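Local coordinates for protein ArsC family reductase (Pseudomonas aeruginosa, PDB 1RW1) that probably acts as a glutathione-dependent thiol reductase of the thioredoxin fold, although its physiological role is not established, at residues A[3-8]-A[43-48]; A[15-20]-A[25-30]; A[80-83]-A[87-90]. All coordinates share one frame; numbering follows the deposited sequence. Where two conformers were deposited one is given.

Contact 1 (A[3-8]-A[43-48]); sequences VLYGIK and RRWCAE
Tyr-5 and Trp-45 carry this contact between them. Tyr-5 sits on strand 2-6 and Trp-45 on helix 39-49. Tyr-5 CA and Trp-45 CA stay 11.4 Å apart, so the backbones do not meet and two long aromatic side chains span the interval. The rings form a T-shaped (edge-to-face) pair. The six-membered ring of Trp-45 brings its edge to the face of Tyr-5, with planes at 75° and centroids 4.8 Å apart. Trp-45 CZ2 stands 3.5 Å above the Tyr-5 ring plane, close to its centre. The ring atom nearest to Trp-45 CZ2 is Tyr-5 CD2, at 3.6 Å. Trp-45 CH2 leans over the root of the same ring and lies 3.7 Å from Tyr-5 CG. In both residues CG is anti to the carbonyl carbon (chi1 -63° in Tyr-5, -62° in Trp-45), which sends each ring across the interval. This small, buried patch is the tight part. The polar ends of both rings hydrogen-bond to Glu-95. It takes Tyr-5 OH on OE1 and Trp-45 NE1 on OE2, so its carboxylate probably restrains the rotation of both rings. His-41 NE2 also hydrogen-bonds to Tyr-5 OH, and the His-41 ring meets both aromatic rings. The loose side is at Arg-44. Its side chain is solvent-exposed, and Arg-44 NH2 stays 4.7 Å from Tyr-5 OH. It turns instead to salt bridges with Glu-40 and Glu-95. The aromatic pair thus joins the first strand of the central sheet to a helix of the helical region between strands 27-31 and 93-95. Such a helical insertion in a thioredoxin fold is characteristic of the ArsC family.

Contact 2 (A[15-20]-A[25-30]); sequences KARTWL and VAYDFH
Val-25 N gives a backbone hydrogen bond to Leu-20 O, at 3.0 Å, where the chain turns from helix 11-22 toward strand 27-31; the short helix and strand axes then run almost antiparallel, at 165° and 11.6 Å apart at their closest. This is the second half of the beta-alpha-beta unit formed by strand 2-6, helix 11-22 and strand 27-31, the opening element of the thioredoxin fold. The side chains fill the space between helix and strand. Leu-20 lies next to the turn. Leu-20 CD2 reaches Val-25 CB at 4.1 Å. The other methyl, Leu-20 CD1, sits over one face of the Tyr-27 ring in a CH-pi contact, 4.1 Å from the ring centroid. Leu-20 CB approaches from the same face, at the rim, 3.7 Å from Tyr-27 CE1. Tyr-27 has CG between its backbone N and carbonyl carbon (chi1 58°), and from there the ring reaches across to the helix. Its hydroxyl meets the edge of the Arg-17 guanidinium, essentially in that group's plane. Arg-17 NE donates to Tyr-27 OH at 2.9 Å, with an N-H...O angle of 172°. Tyr-27 OH also hydrogen-bonds to Asp-21 OD1, so two helix residues grip the same oxygen and fix its place. Farther along the strand, Arg-17 makes a cation-pi contact with Phe-29, with Arg-17 CZ 4.5 Å from the centroid of the Phe-29 ring. The guanidinium is tilted over the ring and is not stacked flat on it. The atom that comes closest is Arg-17 NH1, which lies above the rim of the ring, 3.6 Å from Phe-29 CD2.

Contact 3 (A[80-83]-A[87-90]); sequences ELML and SMIK
Met-82 has CG, and Ile-89 has CG1, anti to its own carbonyl carbon, at chi1 -68° and -56°; in these settings Ile-89 CG1 comes alongside Met-82 CB. Met-82 then runs extended through its second torsion (-175°), which puts the selenium beside Ile-89 CG1. The bend at the third torsion only turns the terminal methyl aside. Both methionines here are selenomethionine, with SE in the place of sulfur. The side chains of Met-82 and Ile-89 cross at about a right angle. Ile-89 CG1 lies against the shaft of Met-82, 3.8 Å from Met-82 CB. Ile-89 CG1 is also 4.0 Å from Met-82 SE, so one methylene touches several atoms of the methionine in turn. Met-88 is nearer to the helix in the backbone, with Met-88 CA 5.7 Å from Met-82 CA. Its side chain points toward the helix and bends at the selenium, which turns its terminal methyl toward Leu-81 CB, with Met-82 N and CG farther off. Two conformers of Met-88 were deposited, so the exact place of that methyl is doubtful. Other parts of the helical region close over the group. Leu-42 and Cys-46 of helix 39-49 touch Met-82, and Leu-42 also touches Ile-89. Leu-55 lies against both methionines. The backbone of segment 87-90 is tied to residues outside the helix, with backbone hydrogen bonds from Met-88 to Asn-56 and from Lys-90 to Val-54. Across the contact itself the side chains that meet are all aliphatic or selenium-bearing, and no polar group sets an orientation. The end of helix 75-84 and the following loop are therefore joined by dispersion and the exclusion of water, without directional bonds.

How the contacts relate
From the N terminus, strand 2-6 leads into helix 11-22 and then strand 27-31. Contact 2 closes this short helix-to-strand turn. Contact 1 closes later, when helix 39-49 returns to strand 2-6, and contact 2 lies wholly within its longer loop. The two are joined in the sheet, where Leu-4 makes backbone hydrogen bonds to Asp-28 and His-30. Contact 3 follows in series, folding the loop before strand 93-95 back on helix 75-84. It touches contact 1 through Cys-46 and Met-82, and through Trp-45 and Ile-89. Contacts 2 and 3 do not touch. Contact 1 thus ties the beta-alpha-beta unit to the helical region.

Contact 1 (A[3-8]-A[43-48])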
ATOM      1  N   VAL A   3       5.822   9.170   4.597  1.00  7.11           N
ATOM      2  CA  VAL A   3       4.573   9.268   3.829  1.00  6.61           C
ATOM      3  C   VAL A   3       3.803   7.958   3.982  1.00  6.46           C
ATOM      4  O   VAL A   3       4.346   6.874   3.738  1.00  7.31           O
ATOM      5  CB  VAL A   3       4.815   9.553   2.326  1.00  7.85           C
ATOM      6  CG1 VAL A   3       3.484   9.789   1.635  1.00  7.98           C
ATOM      7  CG2 VAL A   3       5.744  10.750   2.154  1.00  9.28           C
ATOM      8  N   LEU A   4       2.545   8.071   4.406  1.00  6.38           N
ATOM      9  CA  LEU A   4       1.645   6.948   4.583  1.00  6.16           C
ATOM     10  C   LEU A   4       0.630   6.970   3.443  1.00  5.95           C
ATOM     11  O   LEU A   4      -0.050   7.974   3.246  1.00  7.55           O
ATOM     12  CB  LEU A   4       0.927   7.081   5.929  1.00  6.59           C
ATOM     13  CG  LEU A   4       0.139   5.836   6.358  1.00  7.55           C
ATOM     14  CD1 LEU A   4       1.077   4.701   6.762  1.00  8.05           C
ATOM     15  CD2 LEU A   4      -0.797   6.195   7.496  1.00  8.47           C
ATOM     16  N   TYR A   5       0.486   5.853   2.743  1.00  5.41           N
ATOM     17  CA  TYR A   5      -0.380   5.736   1.573  1.00  5.72           C
ATOM     18  C   TYR A   5      -1.536   4.802   1.885  1.00  5.41           C
ATOM     19  O   TYR A   5      -1.333   3.674   2.356  1.00  6.31           O
ATOM     20  CB  TYR A   5       0.396   5.138   0.397  1.00  5.88           C
ATOM     21  CG  TYR A   5       1.562   5.955  -0.097  1.00  5.66           C
ATOM     22  CD1 TYR A   5       2.771   5.940   0.548  1.00  6.64           C
ATOM     23  CD2 TYR A   5       1.441   6.739  -1.226  1.00  6.39           C
ATOM     24  CE1 TYR A   5       3.843   6.679   0.079  1.00  7.30           C
ATOM     25  CE2 TYR A   5       2.500   7.488  -1.705  1.00  7.19           C
ATOM     26  CZ  TYR A   5       3.712   7.450  -1.049  1.00  7.37           C
ATOM     27  OH  TYR A   5       4.775   8.185  -1.521  1.00  9.15           O
ATOM     28  N   GLY A   6      -2.747   5.245   1.566  1.00  5.78           N
ATOM     29  CA  GLY A   6      -3.925   4.413   1.733  1.00  5.98           C
ATOM     30  C   GLY A   6      -5.184   5.248   1.627  1.00  5.64           C
ATOM     31  O   GLY A   6      -5.282   6.147   0.795  1.00  6.59           O
ATOM     32  N   ILE A   7      -6.172   4.942   2.473  1.00  5.88           N
ATOM     33  CA  ILE A   7      -7.451   5.641   2.522  1.00  6.39           C
ATOM     34  C   ILE A   7      -7.828   5.872   3.982  1.00  6.25           C
ATOM     35  O   ILE A   7      -7.167   5.380   4.891  1.00  7.32           O
ATOM     36  CB  ILE A   7      -8.567   4.832   1.779  1.00  6.44           C
ATOM     37  CG1 ILE A   7      -8.889   3.530   2.528  1.00  7.40           C
ATOM     38  CG2 ILE A   7      -8.181   4.581   0.334  1.00  8.05           C
ATOM     39  CD1 ILE A   7     -10.118   2.801   1.995  1.00  8.96           C
ATOM     40  N   LYS A   8      -8.899   6.619   4.213  1.00  6.79           N
ATOM     41  CA  LYS A   8      -9.364   6.882   5.573  1.00  8.13           C
ATOM     42  C   LYS A   8     -10.147   5.718   6.188  1.00  8.70           C
ATOM     43  O   LYS A   8      -9.895   5.304   7.325  1.00  9.48           O
ATOM     44  CB  LYS A   8     -10.231   8.150   5.574  1.00  8.56           C
ATOM     45  CG  LYS A   8      -9.469   9.430   5.242  1.00  8.99           C
ATOM     46  CD  LYS A   8     -10.433  10.615   4.991  1.00 10.94           C
ATOM     47  CE  LYS A   8      -9.695  11.930   4.739  1.00 12.22           C
ATOM     48  NZ  LYS A   8     -10.608  13.027   4.240  1.00 15.23           N
ATOM     49  N   ARG A  43       5.750   0.929  -9.365  1.00  8.28           N
ATOM     50  CA  ARG A  43       6.965   0.249  -9.811  1.00  8.81           C
ATOM     51  C   ARG A  43       7.996   0.149  -8.703  1.00  8.98           C
ATOM     52  O   ARG A  43       8.648  -0.885  -8.559  1.00  9.77           O
ATOM     53  CB  ARG A  43       7.578   0.990 -10.995  1.00 10.27           C
ATOM     54  CG  ARG A  43       6.842   0.800 -12.272  1.00 11.88           C
ATOM     55  CD  ARG A  43       7.276   1.754 -13.357  1.00 15.32           C
ATOM     56  NE  ARG A  43       6.675   1.339 -14.621  1.00 21.08           N
ATOM     57  CZ  ARG A  43       6.407   2.147 -15.639  1.00 29.03           C
ATOM     58  NH1 ARG A  43       6.680   3.442 -15.556  1.00 32.21           N
ATOM     59  NH2 ARG A  43       5.860   1.656 -16.746  1.00 31.71           N
ATOM     60  N   ARG A  44       8.185   1.229  -7.950  1.00  9.11           N
ATOM     61  CA  ARG A  44       9.144   1.215  -6.855  1.00  9.39           C
ATOM     62  C   ARG A  44       8.733   0.230  -5.759  1.00  8.55           C
ATOM     63  O   ARG A  44       9.564  -0.526  -5.241  1.00  9.03           O
ATOM     64  CB  ARG A  44       9.277   2.616  -6.273  1.00 11.09           C
ATOM     65  CG  ARG A  44      10.318   3.485  -6.880  1.00 16.70           C
ATOM     66  CD  ARG A  44      10.619   4.656  -5.985  1.00 17.80           C
ATOM     67  NE  ARG A  44       9.494   5.578  -5.904  1.00 17.73           N
ATOM     68  CZ  ARG A  44       8.745   5.761  -4.823  1.00 15.12           C
ATOM     69  NH1 ARG A  44       8.989   5.097  -3.700  1.00 15.00           N
ATOM     70  NH2 ARG A  44       7.741   6.607  -4.875  1.00 18.45           N
ATOM     71  N   TRP A  45       7.454   0.245  -5.385  1.00  7.71           N
ATOM     72  CA  TRP A  45       7.010  -0.634  -4.316  1.00  7.39           C
ATOM     73  C   TRP A  45       7.133  -2.093  -4.736  1.00  7.30           C
ATOM     74  O   TRP A  45       7.571  -2.948  -3.961  1.00  7.60           O
ATOM     75  CB  TRP A  45       5.568  -0.306  -3.951  1.00  7.45           C
ATOM     76  CG  TRP A  45       5.353   1.076  -3.424  1.00  6.78           C
ATOM     77  CD1 TRP A  45       6.283   1.944  -2.928  1.00  7.21           C
ATOM     78  CD2 TRP A  45       4.098   1.751  -3.360  1.00  6.19           C
ATOM     79  NE1 TRP A  45       5.667   3.115  -2.539  1.00  7.06           N
ATOM     80  CE2 TRP A  45       4.321   3.014  -2.785  1.00  6.17           C
ATOM     81  CE3 TRP A  45       2.785   1.387  -3.696  1.00  6.53           C
ATOM     82  CZ2 TRP A  45       3.281   3.919  -2.568  1.00  6.66           C
ATOM     83  CZ3 TRP A  45       1.768   2.278  -3.478  1.00  6.94           C
ATOM     84  CH2 TRP A  45       2.017   3.530  -2.913  1.00  6.52           C
ATOM     85  N   CYS A  46       6.743  -2.389  -5.973  1.00  7.44           N
ATOM     86  CA  CYS A  46       6.848  -3.764  -6.448  1.00  7.75           C
ATOM     87  C   CYS A  46       8.309  -4.212  -6.581  1.00  7.87           C
ATOM     88  O   CYS A  46       8.619  -5.366  -6.318  1.00  8.30           O
ATOM     89  CB  CYS A  46       6.144  -3.944  -7.791  1.00  8.10           C
ATOM     90  SG  CYS A  46       4.338  -3.912  -7.697  1.00  8.56           S
ATOM     91  N   ALA A  47       9.202  -3.313  -6.975  1.00  7.95           N
ATOM     92  CA  ALA A  47      10.612  -3.664  -7.058  1.00  7.83           C
ATOM     93  C   ALA A  47      11.155  -4.096  -5.704  1.00  7.79           C
ATOM     94  O   ALA A  47      11.997  -4.996  -5.622  1.00  8.57           O
ATOM     95  CB  ALA A  47      11.396  -2.478  -7.594  1.00  9.14           C
ATOM     96  N   GLU A  48      10.707  -3.438  -4.643  1.00  8.07           N
ATOM     97  CA  GLU A  48      11.220  -3.668  -3.315  1.00  8.61           C
ATOM     98  C   GLU A  48      10.573  -4.861  -2.616  1.00  8.45           C
ATOM     99  O   GLU A  48      11.227  -5.516  -1.806  1.00 10.04           O
ATOM    100  CB  GLU A  48      11.019  -2.396  -2.484  1.00  9.87           C
ATOM    101  CG  GLU A  48      11.498  -2.494  -1.043  1.00 10.93           C
ATOM    102  CD  GLU A  48      11.206  -1.262  -0.232  1.00 12.90           C
ATOM    103  OE1 GLU A  48      10.590  -0.324  -0.786  1.00 16.22           O
ATOM    104  OE2 GLU A  48      11.574  -1.242   0.951  1.00 14.56           O
TER

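Contact 2 (A[15-20]-A[25-30])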
ATOM      1  N   LYS A  15      -5.598   1.508  12.567  1.00  6.42           N
ATOM      2  CA  LYS A  15      -4.673   0.906  13.502  1.00  7.05           C
ATOM      3  C   LYS A  15      -3.274   1.507  13.327  1.00  6.64           C
ATOM      4  O   LYS A  15      -2.626   1.902  14.298  1.00  6.99           O
ATOM      5  CB  LYS A  15      -4.636  -0.619  13.301  1.00  7.26           C
ATOM      6  CG  LYS A  15      -5.942  -1.309  13.662  1.00  7.89           C
ATOM      7  CD  LYS A  15      -6.144  -2.671  13.029  1.00  9.63           C
ATOM      8  CE  LYS A  15      -5.066  -3.656  13.298  1.00 11.82           C
ATOM      9  NZ  LYS A  15      -5.500  -4.993  12.798  1.00 14.53           N
ATOM     10  N   ALA A  16      -2.812   1.559  12.085  1.00  6.73           N
ATOM     11  CA  ALA A  16      -1.473   2.046  11.785  1.00  7.01           C
ATOM     12  C   ALA A  16      -1.336   3.517  12.154  1.00  6.67           C
ATOM     13  O   ALA A  16      -0.314   3.927  12.714  1.00  7.23           O
ATOM     14  CB  ALA A  16      -1.160   1.842  10.313  1.00  7.43           C
ATOM     15  N   ARG A  17      -2.349   4.326  11.830  1.00  6.35           N
ATOM     16  CA  ARG A  17      -2.285   5.734  12.191  1.00  6.75           C
ATOM     17  C   ARG A  17      -2.326   5.930  13.691  1.00  6.79           C
ATOM     18  O   ARG A  17      -1.668   6.829  14.214  1.00  7.31           O
ATOM     19  CB  ARG A  17      -3.387   6.544  11.527  1.00  6.51           C
ATOM     20  CG  ARG A  17      -3.194   6.583  10.016  1.00  6.88           C
ATOM     21  CD  ARG A  17      -4.114   7.556   9.297  1.00  7.85           C
ATOM     22  NE  ARG A  17      -3.670   8.923   9.486  1.00  7.77           N
ATOM     23  CZ  ARG A  17      -4.228   9.954   8.888  1.00  8.87           C
ATOM     24  NH1 ARG A  17      -5.267   9.777   8.096  1.00 10.56           N
ATOM     25  NH2 ARG A  17      -3.743  11.169   9.095  1.00 11.30           N
ATOM     26  N   THR A  18      -3.089   5.117  14.411  1.00  6.10           N
ATOM     27  CA  THR A  18      -3.050   5.206  15.859  1.00  6.42           C
ATOM     28  C   THR A  18      -1.645   4.912  16.380  1.00  6.42           C
ATOM     29  O   THR A  18      -1.166   5.619  17.276  1.00  7.42           O
ATOM     30  CB  THR A  18      -4.129   4.303  16.478  1.00  6.72           C
ATOM     31  OG1 THR A  18      -5.414   4.665  15.972  1.00  7.37           O
ATOM     32  CG2 THR A  18      -4.238   4.517  17.976  1.00  7.19           C
ATOM     33  N   TRP A  19      -0.991   3.891  15.852  1.00  6.90           N
ATOM     34  CA  TRP A  19       0.384   3.596  16.235  1.00  7.60           C
ATOM     35  C   TRP A  19       1.282   4.815  15.968  1.00  7.69           C
ATOM     36  O   TRP A  19       2.014   5.279  16.866  1.00  7.91           O
ATOM     37  CB  TRP A  19       0.869   2.336  15.505  1.00  8.13           C
ATOM     38  CG  TRP A  19       2.133   1.761  16.077  1.00  9.42           C
ATOM     39  CD1 TRP A  19       2.240   0.672  16.888  1.00 10.37           C
ATOM     40  CD2 TRP A  19       3.472   2.246  15.890  1.00  9.32           C
ATOM     41  NE1 TRP A  19       3.550   0.463  17.240  1.00 11.68           N
ATOM     42  CE2 TRP A  19       4.325   1.426  16.654  1.00 11.15           C
ATOM     43  CE3 TRP A  19       4.027   3.323  15.204  1.00  9.93           C
ATOM     44  CZ2 TRP A  19       5.699   1.635  16.724  1.00 12.52           C
ATOM     45  CZ3 TRP A  19       5.391   3.534  15.275  1.00 10.98           C
ATOM     46  CH2 TRP A  19       6.212   2.700  16.041  1.00 12.35           C
ATOM     47  N   LEU A  20       1.250   5.324  14.746  1.00  7.26           N
ATOM     48  CA  LEU A  20       2.120   6.435  14.371  1.00  7.52           C
ATOM     49  C   LEU A  20       1.832   7.687  15.212  1.00  7.07           C
ATOM     50  O   LEU A  20       2.749   8.344  15.721  1.00  8.24           O
ATOM     51  CB  LEU A  20       1.932   6.760  12.892  1.00  7.22           C
ATOM     52  CG  LEU A  20       2.464   5.711  11.919  1.00  8.21           C
ATOM     53  CD1 LEU A  20       1.906   5.957  10.542  1.00  9.20           C
ATOM     54  CD2 LEU A  20       3.984   5.686  11.903  1.00  9.14           C
ATOM     55  N   VAL A  25       4.998  10.395  15.538  1.00 11.53           N
ATOM     56  CA  VAL A  25       5.689  10.401  14.262  1.00 12.31           C
ATOM     57  C   VAL A  25       4.984  11.379  13.336  1.00 13.06           C
ATOM     58  O   VAL A  25       3.777  11.312  13.167  1.00 14.16           O
ATOM     59  CB  VAL A  25       5.664   9.005  13.624  1.00 13.00           C
ATOM     60  CG1 VAL A  25       6.336   9.029  12.260  1.00 14.25           C
ATOM     61  CG2 VAL A  25       6.305   7.957  14.548  1.00 14.37           C
ATOM     62  N   ALA A  26       5.733  12.292  12.732  1.00 13.80           N
ATOM     63  CA  ALA A  26       5.160  13.204  11.739  1.00 14.28           C
ATOM     64  C   ALA A  26       5.152  12.481  10.399  1.00 13.16           C
ATOM     65  O   ALA A  26       6.149  11.894  10.009  1.00 13.82           O
ATOM     66  CB  ALA A  26       5.958  14.490  11.642  1.00 17.72           C
ATOM     67  N   TYR A  27       4.036  12.536   9.690  1.00 11.05           N
ATOM     68  CA  TYR A  27       3.966  11.914   8.377  1.00  9.50           C
ATOM     69  C   TYR A  27       2.937  12.650   7.548  1.00  9.71           C
ATOM     70  O   TYR A  27       1.982  13.225   8.070  1.00 11.91           O
ATOM     71  CB  TYR A  27       3.608  10.416   8.477  1.00  9.61           C
ATOM     72  CG  TYR A  27       2.290  10.149   9.177  1.00  8.92           C
ATOM     73  CD1 TYR A  27       2.230  10.075  10.563  1.00  8.77           C
ATOM     74  CD2 TYR A  27       1.100  10.010   8.453  1.00  8.94           C
ATOM     75  CE1 TYR A  27       1.016   9.890  11.206  1.00  8.31           C
ATOM     76  CE2 TYR A  27      -0.104   9.815   9.094  1.00  8.84           C
ATOM     77  CZ  TYR A  27      -0.142   9.755  10.471  1.00  7.67           C
ATOM     78  OH  TYR A  27      -1.350   9.576  11.097  1.00  9.29           O
ATOM     79  N   ASP A  28       3.146  12.616   6.248  1.00  9.22           N
ATOM     80  CA  ASP A  28       2.153  13.040   5.278  1.00  9.48           C
ATOM     81  C   ASP A  28       1.253  11.853   4.955  1.00  7.53           C
ATOM     82  O   ASP A  28       1.700  10.710   4.997  1.00  9.16           O
ATOM     83  CB  ASP A  28       2.842  13.518   4.002  1.00 11.01           C
ATOM     84  CG  ASP A  28       3.437  14.909   4.125  1.00 15.21           C
ATOM     85  OD1 ASP A  28       3.314  15.545   5.190  1.00 21.09           O
ATOM     86  OD2 ASP A  28       4.060  15.402   3.183  1.00 19.98           O
ATOM     87  N   PHE A  29       0.002  12.127   4.625  1.00  8.76           N
ATOM     88  CA  PHE A  29      -0.966  11.109   4.254  1.00  8.04           C
ATOM     89  C   PHE A  29      -1.346  11.292   2.796  1.00  7.37           C
ATOM     90  O   PHE A  29      -1.884  12.332   2.420  1.00  9.53           O
ATOM     91  CB  PHE A  29      -2.184  11.205   5.163  1.00  9.21           C
ATOM     92  CG  PHE A  29      -3.360  10.344   4.736  1.00  7.93           C
ATOM     93  CD1 PHE A  29      -3.207   9.034   4.310  1.00  9.35           C
ATOM     94  CD2 PHE A  29      -4.640  10.863   4.769  1.00  9.17           C
ATOM     95  CE1 PHE A  29      -4.317   8.266   3.945  1.00  9.46           C
ATOM     96  CE2 PHE A  29      -5.738  10.101   4.407  1.00  9.91           C
ATOM     97  CZ  PHE A  29      -5.579   8.815   4.001  1.00  9.83           C
ATOM     98  N   HIS A  30      -1.039  10.281   1.994  1.00  6.77           N
ATOM     99  CA  HIS A  30      -1.372  10.225   0.576  1.00  6.78           C
ATOM    100  C   HIS A  30      -2.619   9.348   0.436  1.00  6.31           C
ATOM    101  O   HIS A  30      -2.546   8.131   0.605  1.00  6.73           O
ATOM    102  CB  HIS A  30      -0.215   9.643  -0.214  1.00  6.79           C
ATOM    103  CG  HIS A  30      -0.481   9.558  -1.680  1.00  7.63           C
ATOM    104  ND1 HIS A  30       0.215  10.305  -2.604  1.00  9.26           N
ATOM    105  CD2 HIS A  30      -1.337   8.773  -2.376  1.00  8.17           C
ATOM    106  CE1 HIS A  30      -0.218   9.980  -3.807  1.00 10.49           C
ATOM    107  NE2 HIS A  30      -1.152   9.054  -3.701  1.00  9.64           N
TER

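Contact 3 (A[80-83]-A[87-90])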
ATOM      1  N   GLU A  80      -0.578  -2.435 -13.748  1.00  7.31           N
ATOM      2  CA  GLU A  80      -1.698  -1.851 -14.478  1.00  7.61           C
ATOM      3  C   GLU A  80      -3.012  -1.999 -13.733  1.00  7.26           C
ATOM      4  O   GLU A  80      -3.837  -1.088 -13.759  1.00  7.68           O
ATOM      5  CB  GLU A  80      -1.817  -2.432 -15.896  1.00  8.39           C
ATOM      6  CG  GLU A  80      -0.621  -2.094 -16.782  1.00  9.36           C
ATOM      7  CD  GLU A  80      -0.320  -0.601 -16.827  1.00 10.38           C
ATOM      8  OE1 GLU A  80      -1.172   0.176 -17.278  1.00 13.29           O
ATOM      9  OE2 GLU A  80       0.760  -0.198 -16.364  1.00 11.85           O
ATOM     10  N   LEU A  81      -3.227  -3.131 -13.086  1.00  7.30           N
ATOM     11  CA  LEU A  81      -4.461  -3.336 -12.324  1.00  7.34           C
ATOM     12  C   LEU A  81      -4.566  -2.330 -11.174  1.00  7.00           C
ATOM     13  O   LEU A  81      -5.615  -1.721 -10.949  1.00  7.38           O
ATOM     14  CB  LEU A  81      -4.524  -4.752 -11.766  1.00  8.39           C
ATOM     15  CG  LEU A  81      -4.662  -5.889 -12.769  1.00  9.84           C
ATOM     16  CD1 LEU A  81      -4.627  -7.229 -12.038  1.00 11.68           C
ATOM     17  CD2 LEU A  81      -5.926  -5.763 -13.592  1.00 11.46           C
HETATM   18  N   MSE A  82      -3.481  -2.184 -10.427  1.00  6.88           N
HETATM   19  CA  MSE A  82      -3.470  -1.268  -9.278  1.00  6.69           C
HETATM   20  C   MSE A  82      -3.560   0.195  -9.665  1.00  6.73           C
HETATM   21  O   MSE A  82      -4.125   1.001  -8.924  1.00  7.86           O
HETATM   22  CB  MSE A  82      -2.222  -1.514  -8.435  1.00  7.23           C
HETATM   23  CG  MSE A  82      -2.250  -2.865  -7.757  1.00  8.09           C
HETATM   24 SE   MSE A  82      -0.732  -3.171  -6.523  1.00 11.09          SE
HETATM   25  CE  MSE A  82       0.654  -3.509  -7.867  1.00 11.86           C
ATOM     26  N   LEU A  83      -3.001   0.533 -10.820  1.00  6.87           N
ATOM     27  CA  LEU A  83      -3.004   1.903 -11.297  1.00  7.17           C
ATOM     28  C   LEU A  83      -4.439   2.355 -11.526  1.00  7.50           C
ATOM     29  O   LEU A  83      -4.814   3.470 -11.143  1.00  8.40           O
ATOM     30  CB  LEU A  83      -2.198   1.984 -12.596  1.00  8.63           C
ATOM     31  CG  LEU A  83      -2.120   3.356 -13.248  1.00  9.35           C
ATOM     32  CD1 LEU A  83      -1.460   4.374 -12.342  1.00 11.48           C
ATOM     33  CD2 LEU A  83      -1.407   3.236 -14.540  1.00 15.27           C
ATOM     34  N   SER A  87      -7.864   0.692  -4.906  1.00  5.71           N
ATOM     35  CA  SER A  87      -8.432  -0.149  -3.856  1.00  6.20           C
ATOM     36  C   SER A  87      -7.715  -1.471  -3.716  1.00  6.34           C
ATOM     37  O   SER A  87      -7.750  -2.046  -2.616  1.00  8.39           O
ATOM     38  CB  SER A  87      -9.923  -0.368  -4.126  1.00  6.25           C
ATOM     39  OG  SER A  87     -10.515  -1.345  -3.305  1.00  8.07           O
HETATM   40  N   MSE A  88      -7.105  -1.975  -4.784  1.00  6.20           N
HETATM   41  CA  MSE A  88      -6.387  -3.247  -4.804  0.50  6.48           C
HETATM   42  C   MSE A  88      -5.005  -3.199  -4.205  1.00  6.98           C
HETATM   43  O   MSE A  88      -4.354  -4.227  -4.128  1.00  8.94           O
HETATM   44  CB  MSE A  88      -6.283  -3.775  -6.244  0.50  5.89           C
HETATM   45  CG  MSE A  88      -7.648  -4.228  -6.720  0.50  9.31           C
HETATM   46 SE   MSE A  88      -7.611  -5.450  -8.181  0.50 14.59          SE
HETATM   47  CE  MSE A  88      -5.733  -5.125  -8.539  0.50  7.28           C
ATOM     48  N   ILE A  89      -4.497  -2.019  -3.861  1.00  5.91           N
ATOM     49  CA  ILE A  89      -3.171  -1.913  -3.253  1.00  6.11           C
ATOM     50  C   ILE A  89      -3.261  -2.271  -1.770  1.00  5.41           C
ATOM     51  O   ILE A  89      -4.127  -1.768  -1.061  1.00  5.98           O
ATOM     52  CB  ILE A  89      -2.606  -0.487  -3.415  1.00  6.40           C
ATOM     53  CG1 ILE A  89      -2.584  -0.073  -4.893  1.00  6.61           C
ATOM     54  CG2 ILE A  89      -1.217  -0.396  -2.823  1.00  6.31           C
ATOM     55  CD1 ILE A  89      -2.415   1.423  -5.081  1.00  7.72           C
ATOM     56  N   LYS A  90      -2.371  -3.131  -1.288  1.00  5.62           N
ATOM     57  CA  LYS A  90      -2.327  -3.439   0.131  1.00  5.76           C
ATOM     58  C   LYS A  90      -2.076  -2.159   0.933  1.00  5.62           C
ATOM     59  O   LYS A  90      -1.310  -1.289   0.525  1.00  6.43           O
ATOM     60  CB  LYS A  90      -1.236  -4.462   0.417  1.00  7.56           C
ATOM     61  CG  LYS A  90      -1.644  -5.889   0.166  1.00 11.34           C
ATOM     62  CD  LYS A  90      -0.981  -6.869   1.127  1.00 14.84           C
ATOM     63  CE  LYS A  90      -1.215  -8.325   0.726  1.00 16.31           C
ATOM     64  NZ  LYS A  90      -0.565  -8.608  -0.558  1.00 16.28           N
TER